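Local coordinates for single domain haemoglobin (PDB 2WY4), which binds haem and, as a bacterial member of the globin family, probably binds oxygen and may act in nitric oxide dioxygenation, at residues A[75-80]-A[127-132]. Residues are numbered along the deposited sequence; the frame is centred on the assembly and turned at random. Where two conformers were deposited one is given.
Sequences SFVDKV and AKFYID. With HEM (protoporphyrin IX containing Fe), chain B.
Val77 covers one face of the Tyr130 ring with a methyl where two helices of the globin fold, 74-86 and 113-139, pack beside the haem. The segment axes cross at -59° and come within 10.0 Å; Val77 and Tyr130 are the closest pair along the backbones. Methyl CG1 of Val77 sits almost centrally over the tyrosine, a CH-pi contact 3.8 Å from the ring centroid and 7° off its normal. The opposite face of the ring takes vinyl carbon CBB of the haem, displaced toward the rim, so the tyrosine is sandwiched between helix and cofactor. Tyr130 reaches that slot because its CG stands anti to the carbonyl carbon (chi1 -85°), with the ring extending across from helix 113-139. Val80 meets the edge, its CG1 lying near the ring plane 3.8 Å from Tyr130 CE2 while also touching pyrrole carbons of the haem. One turn before His84, the axial ligand of the iron, Val80 thus ties this helix packing to the proximal pocket. Val77 has a second aromatic neighbour: its CG2 meets the edge of Phe129, 3.9 Å from CE2. At the far end of the tyrosine, OH lies 3.4 Å from haem methyl CMB and 3.7 Å from Phe76 CE2.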
ATOM      1  N   SER A  75       4.762  -4.397 -14.719  1.00 15.41           N
ATOM      2  CA  SER A  75       6.122  -4.938 -14.569  1.00 15.90           C
ATOM      3  C   SER A  75       6.674  -4.701 -13.155  1.00 15.33           C
ATOM      4  O   SER A  75       7.507  -5.461 -12.687  1.00 17.72           O
ATOM      5  CB  SER A  75       7.109  -4.407 -15.612  1.00 16.27           C
ATOM      6  OG  SER A  75       7.310  -3.022 -15.448  1.00 16.45           O
ATOM      7  N   PHE A  76       6.153  -3.699 -12.448  1.00 15.31           N
ATOM      8  CA  PHE A  76       6.576  -3.427 -11.081  1.00 15.24           C
ATOM      9  C   PHE A  76       5.900  -4.428 -10.131  1.00 14.65           C
ATOM     10  O   PHE A  76       6.526  -5.103  -9.330  1.00 14.83           O
ATOM     11  CB  PHE A  76       6.215  -1.990 -10.654  1.00 14.78           C
ATOM     12  CG  PHE A  76       6.492  -1.709  -9.205  1.00 13.55           C
ATOM     13  CD1 PHE A  76       7.770  -1.566  -8.763  1.00 15.02           C
ATOM     14  CD2 PHE A  76       5.455  -1.626  -8.283  1.00 15.44           C
ATOM     15  CE1 PHE A  76       8.038  -1.351  -7.451  1.00 14.00           C
ATOM     16  CE2 PHE A  76       5.736  -1.380  -6.962  1.00 13.53           C
ATOM     17  CZ  PHE A  76       7.022  -1.258  -6.541  1.00 12.54           C
ATOM     18  N   VAL A  77       4.591  -4.516 -10.245  1.00 14.84           N
ATOM     19  CA  VAL A  77       3.831  -5.343  -9.329  1.00 14.24           C
ATOM     20  C   VAL A  77       4.177  -6.816  -9.460  1.00 14.25           C
ATOM     21  O   VAL A  77       4.227  -7.538  -8.463  1.00 13.91           O
ATOM     22  CB  VAL A  77       2.327  -5.106  -9.499  1.00 14.16           C
ATOM     23  CG1 VAL A  77       1.496  -6.120  -8.700  1.00 13.77           C
ATOM     24  CG2 VAL A  77       1.981  -3.708  -9.066  1.00 15.24           C
ATOM     25  N   ASP A  78       4.458  -7.235 -10.686  1.00 15.26           N
ATOM     26  CA  ASP A  78       4.898  -8.611 -10.958  1.00 17.78           C
ATOM     27  C   ASP A  78       6.016  -9.046 -10.069  1.00 18.19           C
ATOM     28  O   ASP A  78       6.131 -10.226  -9.699  1.00 18.20           O
ATOM     29  CB  ASP A  78       5.513  -8.717 -12.370  1.00 19.95           C
ATOM     30  CG  ASP A  78       4.508  -8.994 -13.389  1.00 21.65           C
ATOM     31  OD1 ASP A  78       3.341  -9.246 -12.987  1.00 24.20           O
ATOM     32  OD2 ASP A  78       4.764  -8.996 -14.600  1.00 22.76           O
ATOM     33  N   LYS A  79       6.909  -8.105  -9.802  1.00 18.14           N
ATOM     34  CA  LYS A  79       8.078  -8.405  -8.991  1.00 18.69           C
ATOM     35  C   LYS A  79       7.755  -8.404  -7.517  1.00 16.47           C
ATOM     36  O   LYS A  79       8.261  -9.263  -6.774  1.00 16.91           O
ATOM     37  CB  LYS A  79       9.198  -7.416  -9.255  0.52 19.27           C
ATOM     38  CG  LYS A  79       9.555  -7.268 -10.710  0.52 21.45           C
ATOM     39  CD  LYS A  79       9.657  -8.613 -11.406  0.52 21.25           C
ATOM     40  CE  LYS A  79       9.988  -8.459 -12.876  0.52 21.05           C
ATOM     41  NZ  LYS A  79       8.874  -7.825 -13.683  0.52 19.64           N
ATOM     42  N   VAL A  80       6.920  -7.461  -7.080  1.00 15.62           N
ATOM     43  CA  VAL A  80       6.526  -7.442  -5.681  1.00 14.08           C
ATOM     44  C   VAL A  80       5.742  -8.729  -5.358  1.00 14.09           C
ATOM     45  O   VAL A  80       5.925  -9.315  -4.309  1.00 14.29           O
ATOM     46  CB  VAL A  80       5.633  -6.248  -5.339  1.00 13.87           C
ATOM     47  CG1 VAL A  80       5.208  -6.326  -3.893  1.00 13.05           C
ATOM     48  CG2 VAL A  80       6.366  -4.923  -5.621  1.00 15.28           C
ATOM     49  N   ALA A 127      -5.405  -2.954  -4.438  1.00 14.24           N
ATOM     50  CA  ALA A 127      -5.388  -4.257  -3.829  1.00 13.46           C
ATOM     51  C   ALA A 127      -5.835  -5.322  -4.805  1.00 14.10           C
ATOM     52  O   ALA A 127      -5.238  -6.381  -4.856  1.00 15.00           O
ATOM     53  CB  ALA A 127      -6.238  -4.288  -2.581  1.00 13.78           C
ATOM     54  N   LYS A 128      -6.908  -5.057  -5.543  1.00 15.51           N
ATOM     55  CA  LYS A 128      -7.400  -6.027  -6.500  1.00 16.41           C
ATOM     56  C   LYS A 128      -6.340  -6.353  -7.550  1.00 16.07           C
ATOM     57  O   LYS A 128      -6.185  -7.501  -7.953  1.00 16.05           O
ATOM     58  CB  LYS A 128      -8.669  -5.505  -7.176  0.70 16.71           C
ATOM     59  CG  LYS A 128      -9.137  -6.387  -8.331  0.70 17.19           C
ATOM     60  CD  LYS A 128     -10.433  -5.843  -8.913  0.70 19.02           C
ATOM     61  CE  LYS A 128     -11.188  -6.880  -9.715  0.70 22.22           C
ATOM     62  NZ  LYS A 128     -10.359  -7.569 -10.699  0.70 24.46           N
ATOM     63  N   PHE A 129      -5.628  -5.327  -8.019  1.00 15.61           N
ATOM     64  CA  PHE A 129      -4.564  -5.549  -8.997  1.00 15.51           C
ATOM     65  C   PHE A 129      -3.472  -6.488  -8.465  1.00 14.80           C
ATOM     66  O   PHE A 129      -3.050  -7.417  -9.177  1.00 15.03           O
ATOM     67  CB  PHE A 129      -3.978  -4.204  -9.411  1.00 15.45           C
ATOM     68  CG  PHE A 129      -3.096  -4.258 -10.621  1.00 15.37           C
ATOM     69  CD1 PHE A 129      -3.615  -4.438 -11.875  1.00 19.11           C
ATOM     70  CD2 PHE A 129      -1.728  -4.139 -10.482  1.00 15.54           C
ATOM     71  CE1 PHE A 129      -2.800  -4.467 -12.988  1.00 18.66           C
ATOM     72  CE2 PHE A 129      -0.892  -4.207 -11.587  1.00 18.24           C
ATOM     73  CZ  PHE A 129      -1.426  -4.374 -12.832  1.00 17.82           C
ATOM     74  N   TYR A 130      -3.033  -6.269  -7.228  1.00 14.57           N
ATOM     75  CA  TYR A 130      -2.035  -7.141  -6.614  1.00 14.32           C
ATOM     76  C   TYR A 130      -2.595  -8.548  -6.385  1.00 14.91           C
ATOM     77  O   TYR A 130      -1.964  -9.563  -6.739  1.00 14.56           O
ATOM     78  CB  TYR A 130      -1.578  -6.588  -5.269  1.00 13.75           C
ATOM     79  CG  TYR A 130      -0.465  -5.566  -5.321  1.00 11.79           C
ATOM     80  CD1 TYR A 130      -0.701  -4.287  -5.760  1.00 13.13           C
ATOM     81  CD2 TYR A 130       0.828  -5.900  -4.906  1.00 12.93           C
ATOM     82  CE1 TYR A 130       0.302  -3.349  -5.801  1.00 12.88           C
ATOM     83  CE2 TYR A 130       1.833  -4.978  -4.966  1.00 14.27           C
ATOM     84  CZ  TYR A 130       1.593  -3.703  -5.408  1.00 12.02           C
ATOM     85  OH  TYR A 130       2.661  -2.835  -5.455  1.00 14.41           O
ATOM     86  N   ILE A 131      -3.802  -8.617  -5.815  1.00 15.04           N
ATOM     87  CA  ILE A 131      -4.439  -9.910  -5.524  1.00 15.22           C
ATOM     88  C   ILE A 131      -4.550 -10.778  -6.768  1.00 16.01           C
ATOM     89  O   ILE A 131      -4.262 -11.980  -6.729  1.00 16.14           O
ATOM     90  CB  ILE A 131      -5.844  -9.686  -4.910  1.00 15.67           C
ATOM     91  CG1 ILE A 131      -5.739  -9.133  -3.479  1.00 16.76           C
ATOM     92  CG2 ILE A 131      -6.646 -10.986  -4.861  1.00 15.72           C
ATOM     93  CD1 ILE A 131      -7.046  -8.519  -2.951  1.00 15.43           C
ATOM     94  N   ASP A 132      -4.976 -10.177  -7.867  1.00 15.81           N
ATOM     95  CA  ASP A 132      -5.202 -10.961  -9.090  1.00 17.10           C
ATOM     96  C   ASP A 132      -3.909 -11.528  -9.656  1.00 17.07           C
ATOM     97  O   ASP A 132      -3.860 -12.682 -10.121  1.00 17.38           O
ATOM     98  CB  ASP A 132      -5.945 -10.159 -10.172  1.00 18.31           C
ATOM     99  CG  ASP A 132      -7.424  -9.886  -9.824  1.00 20.46           C
ATOM    100  OD1 ASP A 132      -7.974 -10.484  -8.866  1.00 22.90           O
ATOM    101  OD2 ASP A 132      -8.097  -9.040 -10.441  1.00 24.32           O
TER
HETATM  102  CHA HEM B 150       7.006  -6.500   0.805  1.00 10.86           C
HETATM  103  CHB HEM B 150       4.100  -3.358  -1.388  1.00 10.61           C
HETATM  104  CHC HEM B 150       0.298  -5.520   0.636  1.00 11.96           C
HETATM  105  CHD HEM B 150       3.283  -8.239   3.331  1.00 10.33           C
HETATM  106  C1A HEM B 150       6.565  -5.532  -0.017  1.00 10.31           C
HETATM  107  C2A HEM B 150       7.359  -4.699  -0.869  1.00 11.22           C
HETATM  108  C3A HEM B 150       6.564  -3.800  -1.479  1.00 11.36           C
HETATM  109  C4A HEM B 150       5.224  -4.067  -0.994  1.00 11.08           C
HETATM  110  CMA HEM B 150       6.993  -2.731  -2.495  1.00 11.82           C
HETATM  111  CAA HEM B 150       8.890  -4.845  -1.051  1.00 12.48           C
HETATM  112  CBA HEM B 150       9.257  -6.187  -1.689  1.00 14.21           C
HETATM  113  CGA HEM B 150       9.434  -6.223  -3.172  1.00 17.75           C
HETATM  114  O1A HEM B 150       9.571  -5.146  -3.811  1.00 19.71           O
HETATM  115  O2A HEM B 150       9.502  -7.380  -3.719  1.00 19.80           O
HETATM  116  C1B HEM B 150       2.820  -3.654  -1.001  1.00 11.65           C
HETATM  117  C2B HEM B 150       1.653  -2.985  -1.454  1.00 11.68           C
HETATM  118  C3B HEM B 150       0.593  -3.592  -0.893  1.00 11.05           C
HETATM  119  C4B HEM B 150       1.066  -4.654  -0.077  1.00 12.16           C
HETATM  120  CMB HEM B 150       1.647  -1.749  -2.343  1.00 12.57           C
HETATM  121  CAB HEM B 150      -0.900  -3.252  -0.995  1.00 11.59           C
HETATM  122  CBB HEM B 150      -1.471  -2.952  -2.148  1.00 14.19           C
HETATM  123  C1C HEM B 150       0.737  -6.488   1.510  1.00 11.56           C
HETATM  124  C2C HEM B 150      -0.027  -7.395   2.292  1.00 12.40           C
HETATM  125  C3C HEM B 150       0.810  -8.100   3.024  1.00 13.14           C
HETATM  126  C4C HEM B 150       2.158  -7.659   2.773  1.00 11.73           C
HETATM  127  CMC HEM B 150      -1.554  -7.544   2.208  1.00 11.48           C
HETATM  128  CAC HEM B 150       0.427  -9.192   4.008  1.00 14.29           C
HETATM  129  CBC HEM B 150       0.762  -9.054   5.297  1.00 14.64           C
HETATM  130  C1D HEM B 150       4.561  -8.001   2.864  1.00 11.92           C
HETATM  131  C2D HEM B 150       5.697  -8.631   3.417  1.00 12.11           C
HETATM  132  C3D HEM B 150       6.874  -8.128   2.659  1.00 11.71           C
HETATM  133  C4D HEM B 150       6.314  -7.236   1.699  1.00 11.50           C
HETATM  134  CMD HEM B 150       5.706  -9.638   4.546  1.00 12.91           C
HETATM  135  CAD HEM B 150       8.344  -8.453   2.862  1.00 12.14           C
HETATM  136  CBD HEM B 150       9.008  -7.263   3.548  1.00 12.89           C
HETATM  137  CGD HEM B 150      10.373  -7.555   4.095  1.00 11.87           C
HETATM  138  O1D HEM B 150      10.619  -7.161   5.241  1.00 12.50           O
HETATM  139  O2D HEM B 150      11.187  -8.155   3.343  1.00 14.61           O
HETATM  140  NA  HEM B 150       5.248  -5.132  -0.090  1.00 11.04           N
HETATM  141  NB  HEM B 150       2.441  -4.680  -0.174  1.00 11.49           N
HETATM  142  NC  HEM B 150       2.077  -6.669   1.817  1.00 12.14           N
HETATM  143  ND  HEM B 150       4.941  -7.158   1.845  1.00 12.34           N
HETATM  144 FE   HEM B 150       3.684  -5.919   0.835  1.00 12.78          FE